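PDB 6N1L: fibronectin-binding protein BBK32 from Borrelia burgdorferi, which binds fibronectin and, through the domain described here, inhibits the classical pathway of complement, probably by binding the protease C1r. Local coordinates for residues Y12-G15 with V16-N19; T75-N78 with Y79-S83; A88-Y92 with I93-H97; L135-D138 with S139-V143. All blocks are in the same frame, centred on the assembly; numbering follows the deposited sequence.

The modelled chain is a helical bundle, and all four contacts are local, each between consecutive segments. From the N terminus, contact 1 (12-19) spans successive turns of helix 9-44, and contact 2 (75-83) does the same in helix 66-87. Contact 3 (88-97) closes the loop after helix 66-87 against the beginning of helix 93-117; contact 4 (135-143) belongs to helix 122-147. They lie in series along the chain, so none nests in or crosses another. In space, N19 and V16 of contact 1 pack on contact 2, while Y12, L13 and V16 meet F90 of contact 3. I80 of contact 2 touches L140 of contact 4, joining helices 66-87 and 122-147.

Contact 1: Y12-G15 with V16-N19; sequences YLEG and VKYN
G15 and N19 meet one turn apart in an unbroken alpha-helix, part of helix 9-44. Among the hydrogen bonds, four are the regular i to i+4 backbone set: V16 N to Y12 O, K17 N to L13 O, Y18 N to E14 O and N19 N to G15 O, the last at 3.1 Å. The fifth comes from a side chain, N19 ND2 to G15 O at 2.8 Å, almost straight at 172°. With CG of N19 beside its own backbone N (chi1 -77°), the amide folds back over the preceding turn, and G15 O lies in the amide plane. This nearly straight, in-plane bond should limit rotation of the amide. Its OD1 packs against Y79 and V82, and the CB of N19 against S83, all of helix 66-87.

Carbon-to-carbonyl packing is slight: V16 CG2 rests 3.5 Å from Y12 O, and K17 CB lies 3.4 Å from L13 O. For charges, E14 OE2 stops 4.6 Å from K17 NZ, too far for a salt bridge, although the opposite signs probably attract weakly. At G15 O the two donors, N19 N and N19 ND2, arrive from opposite faces of the carbonyl plane.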
loop_
_atom_site.group_PDB
_atom_site.type_symbol
_atom_site.label_atom_id
_atom_site.label_comp_id
_atom_site.label_asym_id
_atom_site.label_seq_id
_atom_site.Cartn_x
_atom_site.Cartn_y
_atom_site.Cartn_z
ATOM N N TYR A 12 -1.318 -23.956 1.376
ATOM C CA TYR A 12 -1.635 -22.815 2.231
ATOM C C TYR A 12 -0.442 -21.875 2.348
ATOM O O TYR A 12 -0.577 -20.656 2.188
ATOM C CB TYR A 12 -2.067 -23.289 3.620
ATOM C CG TYR A 12 -3.318 -24.143 3.643
ATOM C CD1 TYR A 12 -4.405 -23.848 2.833
ATOM C CD2 TYR A 12 -3.409 -25.248 4.488
ATOM C CE1 TYR A 12 -5.551 -24.629 2.858
ATOM C CE2 TYR A 12 -4.550 -26.038 4.516
ATOM C CZ TYR A 12 -5.617 -25.722 3.700
ATOM O OH TYR A 12 -6.755 -26.502 3.725
ATOM N N LEU A 13 0.739 -22.429 2.637
ATOM C CA LEU A 13 1.934 -21.602 2.765
ATOM C C LEU A 13 2.256 -20.894 1.453
ATOM O O LEU A 13 2.650 -19.721 1.451
ATOM C CB LEU A 13 3.112 -22.460 3.230
ATOM C CG LEU A 13 3.018 -23.006 4.658
ATOM C CD1 LEU A 13 3.912 -24.224 4.836
ATOM C CD2 LEU A 13 3.369 -21.928 5.672
ATOM N N GLU A 14 2.071 -21.587 0.326
ATOM C CA GLU A 14 2.294 -20.978 -0.983
ATOM C C GLU A 14 1.296 -19.858 -1.247
ATOM O O GLU A 14 1.666 -18.780 -1.731
ATOM C CB GLU A 14 2.198 -22.043 -2.077
ATOM C CG GLU A 14 3.379 -23.003 -2.133
ATOM C CD GLU A 14 4.691 -22.332 -1.768
ATOM O OE1 GLU A 14 5.131 -22.482 -0.607
ATOM O OE2 GLU A 14 5.282 -21.658 -2.642
ATOM N N GLY A 15 0.017 -20.108 -0.958
ATOM C CA GLY A 15 -0.997 -19.082 -1.144
ATOM C C GLY A 15 -0.732 -17.833 -0.320
ATOM O O GLY A 15 -0.908 -16.713 -0.803
ATOM N N VAL A 16 -0.298 -18.003 0.930
ATOM C CA VAL A 16 -0.015 -16.828 1.754
ATOM C C VAL A 16 1.205 -16.088 1.217
ATOM O O VAL A 16 1.205 -14.852 1.111
ATOM C CB VAL A 16 0.152 -17.242 3.225
ATOM C CG1 VAL A 16 0.838 -16.141 4.022
ATOM C CG2 VAL A 16 -1.212 -17.580 3.820
ATOM N N LYS A 17 2.241 -16.830 0.817
ATOM C CA LYS A 17 3.438 -16.199 0.273
ATOM C C LYS A 17 3.118 -15.393 -0.982
ATOM O O LYS A 17 3.610 -14.270 -1.149
ATOM C CB LYS A 17 4.501 -17.258 -0.020
ATOM C CG LYS A 17 5.778 -16.691 -0.619
ATOM C CD LYS A 17 6.467 -17.694 -1.532
ATOM C CE LYS A 17 7.313 -16.987 -2.585
ATOM N NZ LYS A 17 7.133 -17.615 -3.922
ATOM N N TYR A 18 2.276 -15.934 -1.863
ATOM C CA TYR A 18 1.933 -15.212 -3.083
ATOM C C TYR A 18 1.178 -13.926 -2.768
ATOM O O TYR A 18 1.470 -12.862 -3.333
ATOM C CB TYR A 18 1.094 -16.087 -4.013
ATOM C CG TYR A 18 0.517 -15.286 -5.155
ATOM C CD1 TYR A 18 1.309 -14.939 -6.246
ATOM C CD2 TYR A 18 -0.806 -14.859 -5.139
ATOM C CE1 TYR A 18 0.799 -14.190 -7.290
ATOM C CE2 TYR A 18 -1.326 -14.109 -6.186
ATOM C CZ TYR A 18 -0.520 -13.781 -7.258
ATOM O OH TYR A 18 -1.029 -13.032 -8.303
ATOM N N ASN A 19 0.186 -14.011 -1.882
ATOM C CA ASN A 19 -0.646 -12.840 -1.630
ATOM C C ASN A 19 0.098 -11.784 -0.823
ATOM O O ASN A 19 -0.122 -10.583 -1.033
ATOM C CB ASN A 19 -1.944 -13.260 -0.943
ATOM C CG ASN A 19 -2.932 -13.886 -1.913
ATOM O OD1 ASN A 19 -3.729 -13.187 -2.542
ATOM N ND2 ASN A 19 -2.876 -15.211 -2.051
#

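Contact 2: T75-N78 with Y79-S83; sequences TLLN and YIQVS
Y79 leans back over the turn before it, so that its ring runs alongside T75 and the two side chains point the same way. A chi1 of -81° turns the tyrosine ring back toward the N-terminal end of the helix and brings its CD2-CE2 side to the threonine: CE2 of Y79 is 3.5 Å from CG2 of T75, and CD2 of Y79 is 3.3 Å from T75 O. That same carbonyl oxygen accepts the backbone N-H of Y79, one of four i to i+4 bonds that run through this alpha-helix. The carbonyl of Y79 is used twice in turn, by S83 N and by S83 OG, the hydroxyl at 3.2 Å and the two donors on opposite faces of the carbonyl plane.

Q81 makes the same kind of step back, onto L77. Its backbone N donates to L77 O at 2.7 Å, and its chain, extended beyond CG, lies across L77: CD of Q81 sits 3.7 Å from L77 CG, so aliphatic branches pack on the flat amide.

N78 completes the group. Its OD1 is 3.8 Å from Q81 OE1, with the two amide planes only 23° apart; two carbonyl oxygens meet here, so this is proximity and not a hydrogen bond. The backbone O of N78 is approached by V82 CG2 at 3.3 Å as well as accepting the V82 N-H.

Among the neighbouring helices, Y79 packs on S22 and S83 on V20, both of helix 9-44. On helix 93-117, I109 receives L76, L77 and I80, while Q81 NE2 is hydrogen-bonded to E106 OE2 and the Q81 side chain packs on K110.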
loop_
_atom_site.group_PDB
_atom_site.type_symbol
_atom_site.label_atom_id
_atom_site.label_comp_id
_atom_site.label_asym_id
_atom_site.label_seq_id
_atom_site.Cartn_x
_atom_site.Cartn_y
_atom_site.Cartn_z
ATOM N N THR A 75 -7.079 -3.133 -3.668
ATOM C CA THR A 75 -6.216 -4.229 -4.093
ATOM C C THR A 75 -5.357 -4.719 -2.925
ATOM O O THR A 75 -5.251 -5.926 -2.674
ATOM C CB THR A 75 -5.327 -3.788 -5.253
ATOM O OG1 THR A 75 -6.131 -3.486 -6.407
ATOM C CG2 THR A 75 -4.320 -4.864 -5.599
ATOM N N LEU A 76 -4.761 -3.778 -2.187
ATOM C CA LEU A 76 -3.949 -4.143 -1.022
ATOM C C LEU A 76 -4.774 -4.894 0.022
ATOM O O LEU A 76 -4.351 -5.945 0.521
ATOM C CB LEU A 76 -3.321 -2.885 -0.419
ATOM C CG LEU A 76 -2.572 -3.032 0.913
ATOM C CD1 LEU A 76 -1.431 -4.031 0.795
ATOM C CD2 LEU A 76 -2.024 -1.667 1.311
ATOM N N LEU A 77 -5.938 -4.354 0.393
ATOM C CA LEU A 77 -6.799 -5.021 1.364
ATOM C C LEU A 77 -7.157 -6.430 0.907
ATOM O O LEU A 77 -7.070 -7.397 1.681
ATOM C CB LEU A 77 -8.063 -4.196 1.598
ATOM C CG LEU A 77 -9.040 -4.690 2.663
ATOM C CD1 LEU A 77 -8.340 -4.894 4.028
ATOM C CD2 LEU A 77 -10.243 -3.758 2.786
ATOM N N ASN A 78 -7.565 -6.566 -0.356
ATOM C CA ASN A 78 -7.978 -7.878 -0.846
ATOM C C ASN A 78 -6.847 -8.897 -0.750
ATOM O O ASN A 78 -7.077 -10.042 -0.341
ATOM C CB ASN A 78 -8.489 -7.768 -2.283
ATOM C CG ASN A 78 -9.837 -7.079 -2.369
ATOM O OD1 ASN A 78 -10.529 -6.924 -1.366
ATOM N ND2 ASN A 78 -10.227 -6.674 -3.585
ATOM N N TYR A 79 -5.620 -8.507 -1.118
ATOM C CA TYR A 79 -4.501 -9.436 -1.005
ATOM C C TYR A 79 -4.301 -9.870 0.446
ATOM O O TYR A 79 -4.058 -11.054 0.719
ATOM C CB TYR A 79 -3.220 -8.805 -1.553
ATOM C CG TYR A 79 -3.077 -8.862 -3.067
ATOM C CD1 TYR A 79 -3.347 -10.036 -3.769
ATOM C CD2 TYR A 79 -2.672 -7.744 -3.791
ATOM C CE1 TYR A 79 -3.214 -10.090 -5.154
ATOM C CE2 TYR A 79 -2.539 -7.787 -5.166
ATOM C CZ TYR A 79 -2.808 -8.961 -5.844
ATOM O OH TYR A 79 -2.672 -8.999 -7.211
ATOM N N ILE A 80 -4.405 -8.934 1.392
ATOM C CA ILE A 80 -4.209 -9.291 2.798
ATOM C C ILE A 80 -5.382 -10.118 3.316
ATOM O O ILE A 80 -5.202 -11.034 4.130
ATOM C CB ILE A 80 -3.986 -8.025 3.652
ATOM C CG1 ILE A 80 -2.680 -7.340 3.240
ATOM C CG2 ILE A 80 -3.958 -8.354 5.158
ATOM C CD1 ILE A 80 -1.485 -8.251 3.282
ATOM N N GLN A 81 -6.601 -9.820 2.857
ATOM C CA GLN A 81 -7.756 -10.568 3.345
ATOM C C GLN A 81 -7.706 -12.017 2.883
ATOM O O GLN A 81 -8.058 -12.926 3.651
ATOM C CB GLN A 81 -9.056 -9.896 2.906
ATOM C CG GLN A 81 -9.316 -8.592 3.632
ATOM C CD GLN A 81 -10.666 -7.993 3.304
ATOM O OE1 GLN A 81 -11.127 -8.073 2.169
ATOM N NE2 GLN A 81 -11.300 -7.382 4.300
ATOM N N VAL A 82 -7.232 -12.255 1.653
ATOM C CA VAL A 82 -6.990 -13.624 1.195
ATOM C C VAL A 82 -5.882 -14.275 2.019
ATOM O O VAL A 82 -5.959 -15.468 2.361
ATOM C CB VAL A 82 -6.646 -13.637 -0.305
ATOM C CG1 VAL A 82 -6.203 -15.039 -0.755
ATOM C CG2 VAL A 82 -7.825 -13.151 -1.121
ATOM N N SER A 83 -4.829 -13.512 2.330
ATOM C CA SER A 83 -3.743 -14.035 3.152
ATOM C C SER A 83 -4.268 -14.496 4.503
ATOM O O SER A 83 -3.911 -15.585 4.976
ATOM C CB SER A 83 -2.666 -12.967 3.354
ATOM O OG SER A 83 -1.873 -12.835 2.183
#

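Contact 3: A88-Y92 with I93-H97; sequences ANFVY and INDTH
Y92 and T96 close the turn by which the chain enters helix 93-117, and a backbone hydrogen bond holds it. T96 N donates to Y92 O at 3.0 Å, an i to i+4 bond of alpha-helical spacing. The hydroxyl T96 OG1 also lies 2.8 Å from Y92 O, but I93 O is within its reach too, so which carbonyl takes its proton remains open. OG1 of T96 stands between its backbone N and carbonyl carbon (chi1 55°), which turns it toward both oxygens and sets CG2 of T96 3.5 Å from F90 O.

D95 supplies the polar part on the loop side. Its OD1 lies 3.0 Å from Y92 N, three residues earlier; a side chain folded back in this way at a loop-to-helix entry resembles one half of a capping box. OD2 of D95 is hydrogen-bonded to the hydroxyl of Y9, which also bonds V91 N, so this one phenol links the loop, the carboxylate and the start of helix 9-44.

Contacts with the rings form the third kind. F90 presents its edge, near its plane, to the backbone of D95, with CD2 of F90 3.2 Å from D95 O. The same CD2 of F90 lies 3.5 Å from D95 CB. Ring and carboxylate planes are turned by only 13°. Y92 takes D95 OD2 at its edge in plane, 3.7 Å from CD2 of Y92, and V91 CG2 lies over the centre of one face.

In the bundle, F90 packs on Y12, L13 and V16 of helix 9-44. The Y92 ring meets Y9 edge-to-face, N94 ND2 is hydrogen-bonded to I146 O of helix 122-147, and D95 touches I147 there.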
loop_
_atom_site.group_PDB
_atom_site.type_symbol
_atom_site.label_atom_id
_atom_site.label_comp_id
_atom_site.label_asym_id
_atom_site.label_seq_id
_atom_site.Cartn_x
_atom_site.Cartn_y
_atom_site.Cartn_z
ATOM N N ALA A 88 -5.564 -18.753 8.305
ATOM C CA ALA A 88 -6.350 -19.270 9.418
ATOM C C ALA A 88 -6.291 -20.791 9.502
ATOM O O ALA A 88 -6.710 -21.342 10.525
ATOM C CB ALA A 88 -7.807 -18.817 9.310
ATOM N N ASN A 89 -5.781 -21.461 8.465
ATOM C CA ASN A 89 -5.545 -22.903 8.476
ATOM C C ASN A 89 -4.211 -23.280 9.118
ATOM O O ASN A 89 -3.964 -24.475 9.348
ATOM C CB ASN A 89 -5.607 -23.457 7.042
ATOM C CG ASN A 89 -6.990 -23.311 6.416
ATOM O OD1 ASN A 89 -7.932 -24.020 6.779
ATOM N ND2 ASN A 89 -7.117 -22.381 5.480
ATOM N N PHE A 90 -3.349 -22.308 9.412
ATOM C CA PHE A 90 -2.052 -22.606 10.013
ATOM C C PHE A 90 -2.223 -23.114 11.442
ATOM O O PHE A 90 -3.070 -22.628 12.202
ATOM C CB PHE A 90 -1.157 -21.359 10.004
ATOM C CG PHE A 90 -0.699 -20.926 8.620
ATOM C CD1 PHE A 90 -0.790 -21.779 7.533
ATOM C CD2 PHE A 90 -0.179 -19.641 8.421
ATOM C CE1 PHE A 90 -0.368 -21.376 6.277
ATOM C CE2 PHE A 90 0.245 -19.240 7.168
ATOM C CZ PHE A 90 0.149 -20.106 6.096
ATOM N N VAL A 91 -1.403 -24.103 11.826
ATOM C CA VAL A 91 -1.520 -24.728 13.125
ATOM C C VAL A 91 -0.242 -24.683 13.961
ATOM O O VAL A 91 -0.320 -24.839 15.189
ATOM C CB VAL A 91 -2.000 -26.193 12.999
ATOM C CG1 VAL A 91 -3.396 -26.237 12.408
ATOM C CG2 VAL A 91 -1.025 -26.989 12.155
ATOM N N TYR A 92 0.930 -24.485 13.354
ATOM C CA TYR A 92 2.191 -24.549 14.082
ATOM C C TYR A 92 2.558 -23.186 14.668
ATOM O O TYR A 92 1.925 -22.166 14.395
ATOM C CB TYR A 92 3.296 -25.084 13.169
ATOM C CG TYR A 92 2.934 -26.421 12.572
ATOM C CD1 TYR A 92 2.867 -27.564 13.365
ATOM C CD2 TYR A 92 2.615 -26.539 11.232
ATOM C CE1 TYR A 92 2.516 -28.788 12.827
ATOM C CE2 TYR A 92 2.262 -27.759 10.685
ATOM C CZ TYR A 92 2.216 -28.880 11.490
ATOM O OH TYR A 92 1.863 -30.088 10.944
ATOM N N ILE A 93 3.604 -23.177 15.493
ATOM C CA ILE A 93 3.823 -22.041 16.384
ATOM C C ILE A 93 4.301 -20.810 15.609
ATOM O O ILE A 93 3.900 -19.676 15.912
ATOM C CB ILE A 93 4.792 -22.443 17.514
ATOM C CG1 ILE A 93 4.800 -21.388 18.617
ATOM C CG2 ILE A 93 6.195 -22.723 16.984
ATOM C CD1 ILE A 93 3.898 -21.738 19.790
ATOM N N ASN A 94 5.142 -21.009 14.590
ATOM C CA ASN A 94 5.677 -19.883 13.833
ATOM C C ASN A 94 4.654 -19.332 12.844
ATOM O O ASN A 94 4.496 -18.110 12.731
ATOM C CB ASN A 94 6.960 -20.298 13.108
ATOM C CG ASN A 94 6.692 -21.166 11.883
ATOM O OD1 ASN A 94 5.988 -22.177 11.961
ATOM N ND2 ASN A 94 7.241 -20.763 10.741
ATOM N N ASP A 95 3.936 -20.205 12.129
ATOM C CA ASP A 95 3.017 -19.700 11.124
ATOM C C ASP A 95 1.717 -19.178 11.725
ATOM O O ASP A 95 1.057 -18.352 11.090
ATOM C CB ASP A 95 2.748 -20.757 10.042
ATOM C CG ASP A 95 2.303 -22.102 10.599
ATOM O OD1 ASP A 95 1.868 -22.170 11.768
ATOM O OD2 ASP A 95 2.395 -23.099 9.844
ATOM N N THR A 96 1.344 -19.600 12.941
ATOM C CA THR A 96 0.231 -18.920 13.598
ATOM C C THR A 96 0.622 -17.501 13.987
ATOM O O THR A 96 -0.231 -16.607 14.010
ATOM C CB THR A 96 -0.261 -19.692 14.830
ATOM O OG1 THR A 96 0.829 -19.927 15.733
ATOM C CG2 THR A 96 -0.912 -21.016 14.428
ATOM N N HIS A 97 1.904 -17.273 14.289
ATOM C CA HIS A 97 2.364 -15.914 14.547
ATOM C C HIS A 97 2.254 -15.053 13.292
ATOM O O HIS A 97 1.857 -13.884 13.368
ATOM C CB HIS A 97 3.802 -15.930 15.058
ATOM C CG HIS A 97 4.343 -14.570 15.362
ATOM N ND1 HIS A 97 5.579 -14.145 14.927
ATOM C CD2 HIS A 97 3.806 -13.533 16.049
ATOM C CE1 HIS A 97 5.785 -12.906 15.336
ATOM N NE2 HIS A 97 4.725 -12.512 16.019
#

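Contact 4: L135-D138 with S139-V143; sequences LMRD and SLKEV
R137 and K141 lie side by side on one flank of their helix, pointing the same way, and the closest side-chain approach is CG of R137 to CE of K141 at 3.8 Å. Their charged atoms stay apart: NE of R137 is 5.3 Å from NZ of K141. The first torsion of K141 (chi1 -77°) lets the chain pass over the preceding turn, with CG of K141 3.4 Å from R137 O. D138 crosses it obliquely, OD1 4.2 Å from CD of K141, while D138 OD1 and K141 NZ remain 5.9 Å apart.

Under these side chains runs regular alpha-helix, the i to i+4 set S139 N to L135 O, L140 N to M136 O, K141 N to R137 O and E142 N to D138 O. The bond from L140 N to M136 O is 2.8 Å long. On the buried face CG of M136 is 4.3 Å from CD1 of L140.

Further out, the guanidinium of R137 is placed by NH1 bonding T28 of helix 9-44. M136 and L140 both pack on I105 of helix 93-117 and on I27 of helix 9-44, and E142 OE1 keeps a long, weak ion pair with K101.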
loop_
_atom_site.group_PDB
_atom_site.type_symbol
_atom_site.label_atom_id
_atom_site.label_comp_id
_atom_site.label_asym_id
_atom_site.label_seq_id
_atom_site.Cartn_x
_atom_site.Cartn_y
_atom_site.Cartn_z
ATOM N N LEU A 135 5.829 1.266 6.905
ATOM C CA LEU A 135 6.030 0.346 8.020
ATOM C C LEU A 135 5.352 -0.999 7.760
ATOM O O LEU A 135 5.900 -2.062 8.094
ATOM C CB LEU A 135 5.508 0.988 9.307
ATOM C CG LEU A 135 6.382 2.147 9.793
ATOM C CD1 LEU A 135 5.707 2.995 10.853
ATOM C CD2 LEU A 135 7.722 1.596 10.287
ATOM N N MET A 136 4.150 -0.958 7.192
ATOM C CA MET A 136 3.409 -2.163 6.846
ATOM C C MET A 136 4.182 -3.042 5.866
ATOM O O MET A 136 4.220 -4.268 6.015
ATOM C CB MET A 136 2.055 -1.755 6.269
ATOM C CG MET A 136 1.142 -2.906 5.912
ATOM S SD MET A 136 -0.419 -2.269 5.269
ATOM C CE MET A 136 -1.072 -1.461 6.725
ATOM N N ARG A 137 4.806 -2.437 4.846
ATOM C CA ARG A 137 5.607 -3.232 3.918
ATOM C C ARG A 137 6.731 -3.958 4.649
ATOM O O ARG A 137 7.021 -5.121 4.354
ATOM C CB ARG A 137 6.179 -2.335 2.819
ATOM C CG ARG A 137 6.926 -3.090 1.737
ATOM C CD ARG A 137 7.335 -2.135 0.593
ATOM N NE ARG A 137 8.238 -1.095 1.076
ATOM C CZ ARG A 137 8.786 -0.152 0.309
ATOM N NH1 ARG A 137 8.526 -0.102 -0.991
ATOM N NH2 ARG A 137 9.603 0.742 0.843
ATOM N N ASP A 138 7.374 -3.279 5.602
ATOM C CA ASP A 138 8.419 -3.923 6.395
ATOM C C ASP A 138 7.851 -5.076 7.214
ATOM O O ASP A 138 8.444 -6.162 7.266
ATOM C CB ASP A 138 9.089 -2.897 7.309
ATOM C CG ASP A 138 10.020 -1.952 6.549
ATOM O OD1 ASP A 138 10.314 -2.218 5.364
ATOM O OD2 ASP A 138 10.450 -0.947 7.152
ATOM N N SER A 139 6.687 -4.871 7.835
ATOM C CA SER A 139 6.063 -5.949 8.605
ATOM C C SER A 139 5.699 -7.127 7.713
ATOM O O SER A 139 5.861 -8.290 8.107
ATOM C CB SER A 139 4.817 -5.443 9.340
ATOM O OG SER A 139 5.110 -4.381 10.230
ATOM N N LEU A 140 5.194 -6.855 6.506
ATOM C CA LEU A 140 4.906 -7.937 5.572
ATOM C C LEU A 140 6.170 -8.687 5.170
ATOM O O LEU A 140 6.121 -9.900 4.937
ATOM C CB LEU A 140 4.202 -7.389 4.326
ATOM C CG LEU A 140 2.788 -6.846 4.568
ATOM C CD1 LEU A 140 2.274 -6.139 3.312
ATOM C CD2 LEU A 140 1.826 -7.966 4.983
ATOM N N LYS A 141 7.302 -7.986 5.078
ATOM C CA LYS A 141 8.566 -8.658 4.795
ATOM C C LYS A 141 8.956 -9.593 5.936
ATOM O O LYS A 141 9.493 -10.681 5.698
ATOM C CB LYS A 141 9.663 -7.621 4.539
ATOM C CG LYS A 141 9.590 -6.984 3.154
ATOM C CD LYS A 141 10.452 -5.723 3.074
ATOM C CE LYS A 141 10.233 -4.979 1.770
ATOM N NZ LYS A 141 10.812 -5.702 0.601
ATOM N N GLU A 142 8.699 -9.177 7.179
ATOM C CA GLU A 142 8.895 -10.069 8.322
ATOM C C GLU A 142 8.025 -11.313 8.208
ATOM O O GLU A 142 8.486 -12.431 8.478
ATOM C CB GLU A 142 8.587 -9.328 9.617
ATOM C CG GLU A 142 9.772 -8.571 10.172
ATOM C CD GLU A 142 9.390 -7.262 10.834
ATOM O OE1 GLU A 142 8.396 -7.232 11.599
ATOM O OE2 GLU A 142 10.093 -6.255 10.589
ATOM N N VAL A 143 6.756 -11.137 7.825
ATOM C CA VAL A 143 5.849 -12.271 7.661
ATOM C C VAL A 143 6.439 -13.283 6.694
ATOM O O VAL A 143 6.428 -14.495 6.950
ATOM C CB VAL A 143 4.464 -11.784 7.191
ATOM C CG1 VAL A 143 3.684 -12.924 6.547
ATOM C CG2 VAL A 143 3.692 -11.164 8.347
#